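Local coordinates for conserved hypothetical protein NMB0706 (Neisseria meningitidis, PDB 1RV9) that is of unknown function but belongs to the family named for multi-copper polyphenol oxidoreductases (laccases), and so is possibly an enzyme, at residues 47-52 with 62-67; 73-78 with 110-115; 166-171 with 228-233. One frame throughout, in Å; residues are numbered along the deposited sequence.

Interaction 1: residues 47-52 with 62-67. With SO4 (sulfate ion), chain B.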
loop_
_atom_site.group_PDB
_atom_site.type_symbol
_atom_site.label_atom_id
_atom_site.label_comp_id
_atom_site.label_asym_id
_atom_site.label_seq_id
_atom_site.Cartn_x
_atom_site.Cartn_y
_atom_site.Cartn_z
ATOM N N LEU A 47 -4.127 -12.820 -10.559
ATOM C CA LEU A 47 -3.198 -11.702 -10.764
ATOM C C LEU A 47 -2.084 -11.439 -9.755
ATOM O O LEU A 47 -2.024 -10.372 -9.159
ATOM C CB LEU A 47 -3.940 -10.402 -11.091
ATOM C CG LEU A 47 -3.216 -9.293 -11.866
ATOM C CD1 LEU A 47 -2.991 -9.670 -13.341
ATOM C CD2 LEU A 47 -4.098 -8.041 -11.802
ATOM N N ASN A 48 -1.143 -12.384 -9.650
ATOM C CA ASN A 48 -0.019 -12.207 -8.729
ATOM C C ASN A 48 1.086 -11.363 -9.334
ATOM O O ASN A 48 1.678 -11.728 -10.351
ATOM C CB ASN A 48 0.563 -13.554 -8.306
ATOM C CG ASN A 48 1.844 -13.403 -7.527
ATOM O OD1 ASN A 48 1.947 -12.540 -6.662
ATOM N ND2 ASN A 48 2.829 -14.250 -7.821
ATOM N N LEU A 49 1.369 -10.236 -8.694
ATOM C CA LEU A 49 2.392 -9.330 -9.180
ATOM C C LEU A 49 3.718 -9.434 -8.437
ATOM O O LEU A 49 4.670 -8.737 -8.782
ATOM C CB LEU A 49 1.868 -7.896 -9.103
ATOM C CG LEU A 49 0.570 -7.658 -9.877
ATOM C CD1 LEU A 49 -0.005 -6.296 -9.517
ATOM C CD2 LEU A 49 0.840 -7.756 -11.369
ATOM N N GLY A 50 3.789 -10.303 -7.428
ATOM C CA GLY A 50 5.017 -10.449 -6.661
ATOM C C GLY A 50 5.957 -11.526 -7.175
ATOM O O GLY A 50 5.535 -12.647 -7.453
ATOM N N THR A 51 7.238 -11.184 -7.290
ATOM C CA THR A 51 8.250 -12.118 -7.780
ATOM C C THR A 51 8.997 -12.795 -6.636
ATOM O O THR A 51 9.895 -13.605 -6.870
ATOM C CB THR A 51 9.307 -11.397 -8.628
ATOM O OG1 THR A 51 9.989 -10.436 -7.814
ATOM C CG2 THR A 51 8.667 -10.692 -9.809
ATOM N N HIS A 52 8.619 -12.465 -5.407
ATOM C CA HIS A 52 9.281 -12.996 -4.218
ATOM C C HIS A 52 8.416 -13.938 -3.385
ATOM O O HIS A 52 8.722 -14.183 -2.216
ATOM C CB HIS A 52 9.712 -11.829 -3.328
ATOM C CG HIS A 52 8.561 -11.015 -2.811
ATOM N ND1 HIS A 52 7.682 -10.353 -3.643
ATOM C CD2 HIS A 52 8.135 -10.776 -1.548
ATOM C CE1 HIS A 52 6.766 -9.741 -2.914
ATOM N NE2 HIS A 52 7.017 -9.982 -1.640
ATOM N N ARG A 62 3.841 -12.045 -16.978
ATOM C CA ARG A 62 2.629 -11.847 -17.760
ATOM C C ARG A 62 1.607 -11.011 -16.988
ATOM O O ARG A 62 0.956 -10.136 -17.562
ATOM C CB ARG A 62 2.041 -13.204 -18.153
ATOM C CG ARG A 62 3.014 -14.059 -18.962
ATOM C CD ARG A 62 2.502 -15.479 -19.119
ATOM N NE ARG A 62 1.314 -15.548 -19.963
ATOM C CZ ARG A 62 0.344 -16.444 -19.807
ATOM N NH1 ARG A 62 0.420 -17.343 -18.833
ATOM N NH2 ARG A 62 -0.699 -16.445 -20.627
ATOM N N ASN A 63 1.467 -11.269 -15.689
ATOM C CA ASN A 63 0.520 -10.500 -14.884
ATOM C C ASN A 63 0.930 -9.028 -14.847
ATOM O O ASN A 63 0.079 -8.137 -14.901
ATOM C CB ASN A 63 0.437 -11.055 -13.457
ATOM C CG ASN A 63 -0.115 -12.466 -13.413
ATOM O OD1 ASN A 63 -0.999 -12.823 -14.191
ATOM N ND2 ASN A 63 0.392 -13.272 -12.484
ATOM N N ARG A 64 2.230 -8.767 -14.766
ATOM C CA ARG A 64 2.705 -7.388 -14.739
ATOM C C ARG A 64 2.466 -6.729 -16.092
ATOM O O ARG A 64 2.250 -5.521 -16.177
ATOM C CB ARG A 64 4.185 -7.336 -14.351
ATOM C CG ARG A 64 4.421 -7.669 -12.881
ATOM C CD ARG A 64 5.867 -7.456 -12.474
ATOM N NE ARG A 64 6.053 -7.595 -11.030
ATOM C CZ ARG A 64 7.184 -7.307 -10.397
ATOM N NH1 ARG A 64 8.229 -6.865 -11.083
ATOM N NH2 ARG A 64 7.272 -7.454 -9.082
ATOM N N GLU A 65 2.500 -7.527 -17.153
ATOM C CA GLU A 65 2.242 -7.006 -18.490
ATOM C C GLU A 65 0.787 -6.577 -18.576
ATOM O O GLU A 65 0.464 -5.533 -19.147
ATOM C CB GLU A 65 2.499 -8.080 -19.538
ATOM C CG GLU A 65 3.936 -8.216 -19.936
ATOM C CD GLU A 65 4.126 -9.268 -20.998
ATOM O OE1 GLU A 65 3.274 -9.361 -21.908
ATOM O OE2 GLU A 65 5.134 -9.991 -20.929
ATOM N N ILE A 66 -0.091 -7.405 -18.019
ATOM C CA ILE A 66 -1.518 -7.120 -18.013
ATOM C C ILE A 66 -1.767 -5.797 -17.295
ATOM O O ILE A 66 -2.580 -4.981 -17.733
ATOM C CB ILE A 66 -2.303 -8.251 -17.306
ATOM C CG1 ILE A 66 -2.242 -9.525 -18.154
ATOM C CG2 ILE A 66 -3.753 -7.841 -17.093
ATOM C CD1 ILE A 66 -2.854 -10.737 -17.485
ATOM N N VAL A 67 -1.057 -5.582 -16.194
ATOM C CA VAL A 67 -1.214 -4.348 -15.438
ATOM C C VAL A 67 -0.659 -3.156 -16.213
ATOM O O VAL A 67 -1.280 -2.096 -16.251
ATOM C CB VAL A 67 -0.517 -4.442 -14.058
ATOM C CG1 VAL A 67 -0.417 -3.059 -13.419
ATOM C CG2 VAL A 67 -1.309 -5.367 -13.150
HETATM S S SO4 B . 6.317 -9.804 2.370
HETATM O O1 SO4 B . 7.534 -10.561 2.727
HETATM O O2 SO4 B . 6.005 -10.019 0.943
HETATM O O3 SO4 B . 5.190 -10.271 3.193
HETATM O O4 SO4 B . 6.543 -8.367 2.604
#
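Arg64 and Asn63, neighbours on helix 57-71, hold two successive carbonyls, Leu49 O and Asn48 O, of a loop shaped by an Asx turn. The arginine bonds are a side-on fork: NE and NH2 of Arg64 each donate to Leu49 O at 2.9 Å. The Arg64 chain runs extended from CG to NE (chi2 -173°, chi3 172°), which carries its guanidinium out to that oxygen. Leu49 O lies in the guanidinium plane, and NH2 approaches it almost in line with the carbonyl, so the two bonds together fix the rotation of the group. Asn63 ND2 reaches Asn48 O at 2.9 Å along a bent path. Val39 N donates to OD1 of this amide, and ND2 is also hydrogen-bonded to Ser40 OG. In the Asx turn itself Asn48 OD1 accepts from Gly50 N at 3.0 Å and also from Arg247 N.

Apolar contacts join the same two segments. Leu47 CD1 slides past Asn63 CB at 3.7 Å, while Leu49 CD2 meets Val67 CG2 at 3.7 Å. Thr51 CG2 lies over one face of the Arg64 guanidinium, toward its rim, 3.6 Å from NH2, and Tyr77 makes a cation-pi contact with the same arginine.

At His52, the last residue of 47-52, a sulfate is bound, probably from the crystallisation liquor. His82 and Arg247 bind it too, and His52 NE2 donates to its O2 at 2.8 Å, in the plane of the imidazole.

Interaction 2: residues 73-78 with 110-115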
loop_
_atom_site.group_PDB
_atom_site.type_symbol
_atom_site.label_atom_id
_atom_site.label_comp_id
_atom_site.label_asym_id
_atom_site.label_seq_id
_atom_site.Cartn_x
_atom_site.Cartn_y
_atom_site.Cartn_z
ATOM N N LEU A 73 1.965 3.128 -18.605
ATOM C CA LEU A 73 3.260 3.676 -18.202
ATOM C C LEU A 73 4.065 2.593 -17.503
ATOM O O LEU A 73 3.502 1.615 -17.011
ATOM C CB LEU A 73 3.087 4.820 -17.192
ATOM C CG LEU A 73 2.504 6.176 -17.576
ATOM C CD1 LEU A 73 2.269 6.990 -16.303
ATOM C CD2 LEU A 73 3.460 6.904 -18.508
ATOM N N PRO A 74 5.400 2.740 -17.465
ATOM C CA PRO A 74 6.179 1.713 -16.772
ATOM C C PRO A 74 5.826 1.824 -15.284
ATOM O O PRO A 74 5.535 2.918 -14.792
ATOM C CB PRO A 74 7.628 2.107 -17.074
ATOM C CG PRO A 74 7.545 3.594 -17.313
ATOM C CD PRO A 74 6.280 3.728 -18.116
ATOM N N VAL A 75 5.836 0.694 -14.585
ATOM C CA VAL A 75 5.491 0.646 -13.169
ATOM C C VAL A 75 6.740 0.408 -12.326
ATOM O O VAL A 75 7.475 -0.555 -12.551
ATOM C CB VAL A 75 4.474 -0.484 -12.909
ATOM C CG1 VAL A 75 4.079 -0.513 -11.439
ATOM C CG2 VAL A 75 3.245 -0.285 -13.789
ATOM N N ALA A 76 6.974 1.283 -11.352
ATOM C CA ALA A 76 8.150 1.170 -10.496
ATOM C C ALA A 76 8.017 0.190 -9.331
ATOM O O ALA A 76 7.925 0.598 -8.171
ATOM C CB ALA A 76 8.546 2.549 -9.969
ATOM N N TYR A 77 8.015 -1.104 -9.642
ATOM C CA TYR A 77 7.940 -2.129 -8.610
ATOM C C TYR A 77 9.224 -2.044 -7.788
ATOM O O TYR A 77 10.318 -1.881 -8.338
ATOM C CB TYR A 77 7.821 -3.517 -9.246
ATOM C CG TYR A 77 6.512 -3.743 -9.959
ATOM C CD1 TYR A 77 5.327 -3.917 -9.242
ATOM C CD2 TYR A 77 6.448 -3.753 -11.352
ATOM C CE1 TYR A 77 4.110 -4.092 -9.894
ATOM C CE2 TYR A 77 5.234 -3.925 -12.015
ATOM C CZ TYR A 77 4.071 -4.093 -11.281
ATOM O OH TYR A 77 2.865 -4.254 -11.922
ATOM N N LEU A 78 9.092 -2.159 -6.473
ATOM C CA LEU A 78 10.246 -2.069 -5.585
ATOM C C LEU A 78 10.543 -3.394 -4.906
ATOM O O LEU A 78 9.678 -4.265 -4.810
ATOM C CB LEU A 78 9.983 -1.041 -4.478
ATOM C CG LEU A 78 9.433 0.337 -4.847
ATOM C CD1 LEU A 78 9.026 1.063 -3.567
ATOM C CD2 LEU A 78 10.476 1.136 -5.617
ATOM N N ALA A 110 4.596 5.058 -12.991
ATOM C CA ALA A 110 3.571 4.842 -11.979
ATOM C C ALA A 110 4.225 4.356 -10.692
ATOM O O ALA A 110 5.122 3.503 -10.719
ATOM C CB ALA A 110 2.556 3.804 -12.468
ATOM N N CYS A 111 3.796 4.924 -9.566
ATOM C CA CYS A 111 4.300 4.514 -8.262
ATOM C C CYS A 111 3.461 3.311 -7.874
ATOM O O CYS A 111 2.261 3.277 -8.154
ATOM C CB CYS A 111 4.098 5.614 -7.224
ATOM S SG CYS A 111 4.987 7.136 -7.570
ATOM N N ALA A 112 4.074 2.328 -7.225
ATOM C CA ALA A 112 3.334 1.139 -6.852
ATOM C C ALA A 112 3.905 0.408 -5.655
ATOM O O ALA A 112 5.113 0.411 -5.422
ATOM C CB ALA A 112 3.275 0.181 -8.039
ATOM N N VAL A 113 3.009 -0.197 -4.884
ATOM C CA VAL A 113 3.391 -1.017 -3.745
ATOM C C VAL A 113 2.560 -2.294 -3.835
ATOM O O VAL A 113 1.394 -2.264 -4.246
ATOM C CB VAL A 113 3.162 -0.302 -2.387
ATOM C CG1 VAL A 113 4.134 0.859 -2.259
ATOM C CG2 VAL A 113 1.733 0.176 -2.266
ATOM N N MET A 114 3.176 -3.416 -3.478
ATOM C CA MET A 114 2.534 -4.727 -3.535
ATOM C C MET A 114 2.200 -5.210 -2.135
ATOM O O MET A 114 3.019 -5.091 -1.228
ATOM C CB MET A 114 3.475 -5.723 -4.209
ATOM C CG MET A 114 3.836 -5.352 -5.631
ATOM S SD MET A 114 5.171 -6.385 -6.250
ATOM C CE MET A 114 6.583 -5.491 -5.649
ATOM N N THR A 115 1.009 -5.780 -1.966
ATOM C CA THR A 115 0.582 -6.242 -0.650
ATOM C C THR A 115 -0.353 -7.449 -0.692
ATOM O O THR A 115 -0.877 -7.813 -1.743
ATOM C CB THR A 115 -0.179 -5.122 0.098
ATOM O OG1 THR A 115 -1.399 -4.838 -0.598
ATOM C CG2 THR A 115 0.653 -3.848 0.165
HETATM O O HOH W 1 6.849 2.274 -6.425
HETATM O O HOH W 2 6.481 -2.069 -5.201
#
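Ala76 O and Ala112 N are joined through one water, which donates to Ala76 O at 2.6 Å and accepts from Ala112 N at 2.9 Å. A second water does the same job a step further along, taking the hydrogen of Leu78 N at 2.9 Å and giving one to Ala112 O at 2.8 Å. Before these waters the two chains bond directly. Ala110 N donates to Pro74 O at 3.0 Å, and Ala76 N donates to Ala110 O at 3.0 Å, nearly straight at 174°. Val75 therefore faces Ala110 in a true parallel bridge. An inverse gamma turn centred on Ala76 then swings the chain off the strand, and the waters carry the ladder on across the widening gap.

On the face that carries Val75 and Ala110, Val75 CG1 touches Ala112 CB at 3.6 Å. With CG1 anti to the backbone N, the same methyl also lies over one face of the Tyr77 ring, toward its rim. Tyr77 meets Met114 in a Met-aromatic contact: the sulfur sits obliquely to the ring, 61° off its normal, and the two side chains cross at about a right angle. The bend at the last torsion of Met114 (chi3 -86°) brings CE to 3.4 Å from Leu78 O. Helix 57-71 covers this face, with Val67 on Tyr77 and Val71 on Ala110, while Leu251 of the neighbouring strand 248-254 touches Val75 and Ala112.

This is a short, weakly bonded parallel edge strand, about residues 75-76, finishing one of the two main mixed sheets of the alpha-beta-beta-alpha fold.

Interaction 3: residues 166-171 with 228-233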
loop_
_atom_site.group_PDB
_atom_site.type_symbol
_atom_site.label_atom_id
_atom_site.label_comp_id
_atom_site.label_asym_id
_atom_site.label_seq_id
_atom_site.Cartn_x
_atom_site.Cartn_y
_atom_site.Cartn_z
ATOM N N PRO A 166 -6.618 -1.617 0.211
ATOM C CA PRO A 166 -7.083 -2.854 0.845
ATOM C C PRO A 166 -6.029 -3.488 1.745
ATOM O O PRO A 166 -4.922 -3.779 1.301
ATOM C CB PRO A 166 -7.445 -3.734 -0.351
ATOM C CG PRO A 166 -6.465 -3.298 -1.393
ATOM C CD PRO A 166 -6.464 -1.790 -1.245
ATOM N N ALA A 167 -6.378 -3.691 3.012
ATOM C CA ALA A 167 -5.462 -4.293 3.973
ATOM C C ALA A 167 -6.228 -5.232 4.890
ATOM O O ALA A 167 -7.447 -5.381 4.771
ATOM C CB ALA A 167 -4.778 -3.204 4.804
ATOM N N ILE A 168 -5.510 -5.875 5.801
ATOM C CA ILE A 168 -6.150 -6.774 6.745
ATOM C C ILE A 168 -6.815 -5.869 7.779
ATOM O O ILE A 168 -6.197 -4.921 8.276
ATOM C CB ILE A 168 -5.109 -7.711 7.407
ATOM C CG1 ILE A 168 -5.810 -8.677 8.361
ATOM C CG2 ILE A 168 -4.035 -6.892 8.123
ATOM C CD1 ILE A 168 -4.916 -9.798 8.855
ATOM N N SER A 169 -8.082 -6.141 8.081
ATOM C CA SER A 169 -8.810 -5.318 9.037
ATOM C C SER A 169 -8.561 -5.737 10.480
ATOM O O SER A 169 -8.082 -6.837 10.749
ATOM C CB SER A 169 -10.311 -5.363 8.740
ATOM O OG SER A 169 -10.863 -6.612 9.105
ATOM N N ALA A 170 -8.898 -4.844 11.402
ATOM C CA ALA A 170 -8.709 -5.082 12.826
ATOM C C ALA A 170 -9.210 -6.452 13.266
ATOM O O ALA A 170 -8.513 -7.181 13.977
ATOM C CB ALA A 170 -9.409 -3.989 13.622
ATOM N N ASP A 171 -10.416 -6.803 12.834
ATOM C CA ASP A 171 -11.015 -8.082 13.197
ATOM C C ASP A 171 -10.135 -9.294 12.931
ATOM O O ASP A 171 -10.203 -10.289 13.654
ATOM C CB ASP A 171 -12.342 -8.267 12.461
ATOM C CG ASP A 171 -13.451 -7.425 13.043
ATOM O OD1 ASP A 171 -13.735 -7.576 14.251
ATOM O OD2 ASP A 171 -14.041 -6.617 12.296
ATOM N N CYS A 228 -11.201 -5.632 3.837
ATOM C CA CYS A 228 -10.482 -6.558 4.700
ATOM C C CYS A 228 -9.991 -7.623 3.737
ATOM O O CYS A 228 -10.784 -8.350 3.138
ATOM C CB CYS A 228 -11.361 -7.223 5.759
ATOM S SG CYS A 228 -10.388 -8.445 6.704
ATOM N N THR A 229 -8.679 -7.698 3.569
ATOM C CA THR A 229 -8.097 -8.669 2.662
ATOM C C THR A 229 -8.383 -10.109 3.080
ATOM O O THR A 229 -8.432 -11.004 2.239
ATOM C CB THR A 229 -6.582 -8.461 2.554
ATOM O OG1 THR A 229 -6.010 -8.423 3.868
ATOM C CG2 THR A 229 -6.280 -7.155 1.842
ATOM N N VAL A 230 -8.579 -10.337 4.375
ATOM C CA VAL A 230 -8.857 -11.688 4.855
ATOM C C VAL A 230 -10.290 -12.116 4.538
ATOM O O VAL A 230 -10.521 -13.206 4.013
ATOM C CB VAL A 230 -8.619 -11.802 6.379
ATOM C CG1 VAL A 230 -9.121 -13.144 6.893
ATOM C CG2 VAL A 230 -7.138 -11.657 6.679
ATOM N N LEU A 231 -11.247 -11.248 4.847
ATOM C CA LEU A 231 -12.655 -11.545 4.607
ATOM C C LEU A 231 -13.040 -11.633 3.131
ATOM O O LEU A 231 -13.821 -12.498 2.740
ATOM C CB LEU A 231 -13.531 -10.498 5.305
ATOM C CG LEU A 231 -15.050 -10.632 5.149
ATOM C CD1 LEU A 231 -15.506 -11.990 5.662
ATOM C CD2 LEU A 231 -15.742 -9.515 5.917
ATOM N N GLU A 232 -12.486 -10.749 2.309
ATOM C CA GLU A 232 -12.817 -10.726 0.886
ATOM C C GLU A 232 -11.926 -11.635 0.050
ATOM O O GLU A 232 -11.186 -11.176 -0.823
ATOM C CB GLU A 232 -12.738 -9.288 0.390
ATOM C CG GLU A 232 -13.714 -8.378 1.119
ATOM C CD GLU A 232 -13.470 -6.919 0.839
ATOM O OE1 GLU A 232 -13.334 -6.558 -0.346
ATOM O OE2 GLU A 232 -13.421 -6.133 1.807
ATOM N N ARG A 233 -12.030 -12.935 0.303
ATOM C CA ARG A 233 -11.211 -13.925 -0.385
ATOM C C ARG A 233 -11.378 -14.021 -1.894
ATOM O O ARG A 233 -10.460 -14.451 -2.590
ATOM C CB ARG A 233 -11.428 -15.306 0.238
ATOM C CG ARG A 233 -12.840 -15.845 0.136
ATOM C CD ARG A 233 -12.923 -17.196 0.834
ATOM N NE ARG A 233 -14.236 -17.818 0.702
ATOM C CZ ARG A 233 -14.569 -18.973 1.269
ATOM N NH1 ARG A 233 -13.683 -19.629 2.009
ATOM N NH2 ARG A 233 -15.785 -19.477 1.097
#
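Ala167 O accepts from Thr229 N at 2.9 Å, the donor standing well above the carbonyl plane, 54° out of it. The same oxygen has a second, softer contact, a CA-H...O approach from Cys228 CA at 3.3 Å. Two residues on along 166-171, Cys228 SG becomes the acceptor: it receives Ser169 N from across the contact at 3.5 Å and Leu231 N from its own turn at 3.5 Å. A chi1 of 176° swings SG away from the backbone N of Cys228 and toward both amides, so the thiol ties the loops together. Ser169 CB and OG lie against the cysteine side chain.

The amide of Cys228 is satisfied within its own segment. Glu232 OE2 accepts from Cys228 N at 3.0 Å, met from above the carboxylate plane, and the carboxylate's OE1 is hydrogen-bonded to His227 ND1. Glu232 N closes the turn in return on Cys228 O, at 3.1 Å. Thr229 OG1 is hydrogen-bonded to Asp117 OD1, and the Ile168 backbone is hydrogen-bonded to that of Asp117. Tyr207 OH pairs with Ala167 N, and Arg241 NH1 with the carbonyls of Thr229 and Val230.

The apolar share is small: Ile168 and Val230 lie side by side, CD1 of the isoleucine 3.6 Å from CG2 of the valine. Both rest on Arg240 of helix 239-242. The two loops follow strands 160-164 and 221-224, parallel neighbours at one edge of the six-stranded sheet, and so the contact joins their continuations just beyond the sheet, with helix 239-242 packed alongside.

In the fold
Interactions 1 and 2 share a neighbourhood, their centres about 11 Å apart: Arg64 lies against Tyr77 and Met114, and helix 57-71 packs on the five-stranded sheet, whose edge strand is the one that follows it. Interaction 3 lies in loops that follow two strands of the six-stranded sheet, about 22 Å from interaction 2 between centres and across the chain's centre; they come into loose packing contact where Thr115 approaches Pro166. Interactions 1 and 3 are mostly buried: interaction 1 ties a loop to a helix through arginine and asparagine, interaction 3 two loops, with a thiol accepting amides. Interaction 2, partly buried at a sheet edge, relies on backbone ladder and waters.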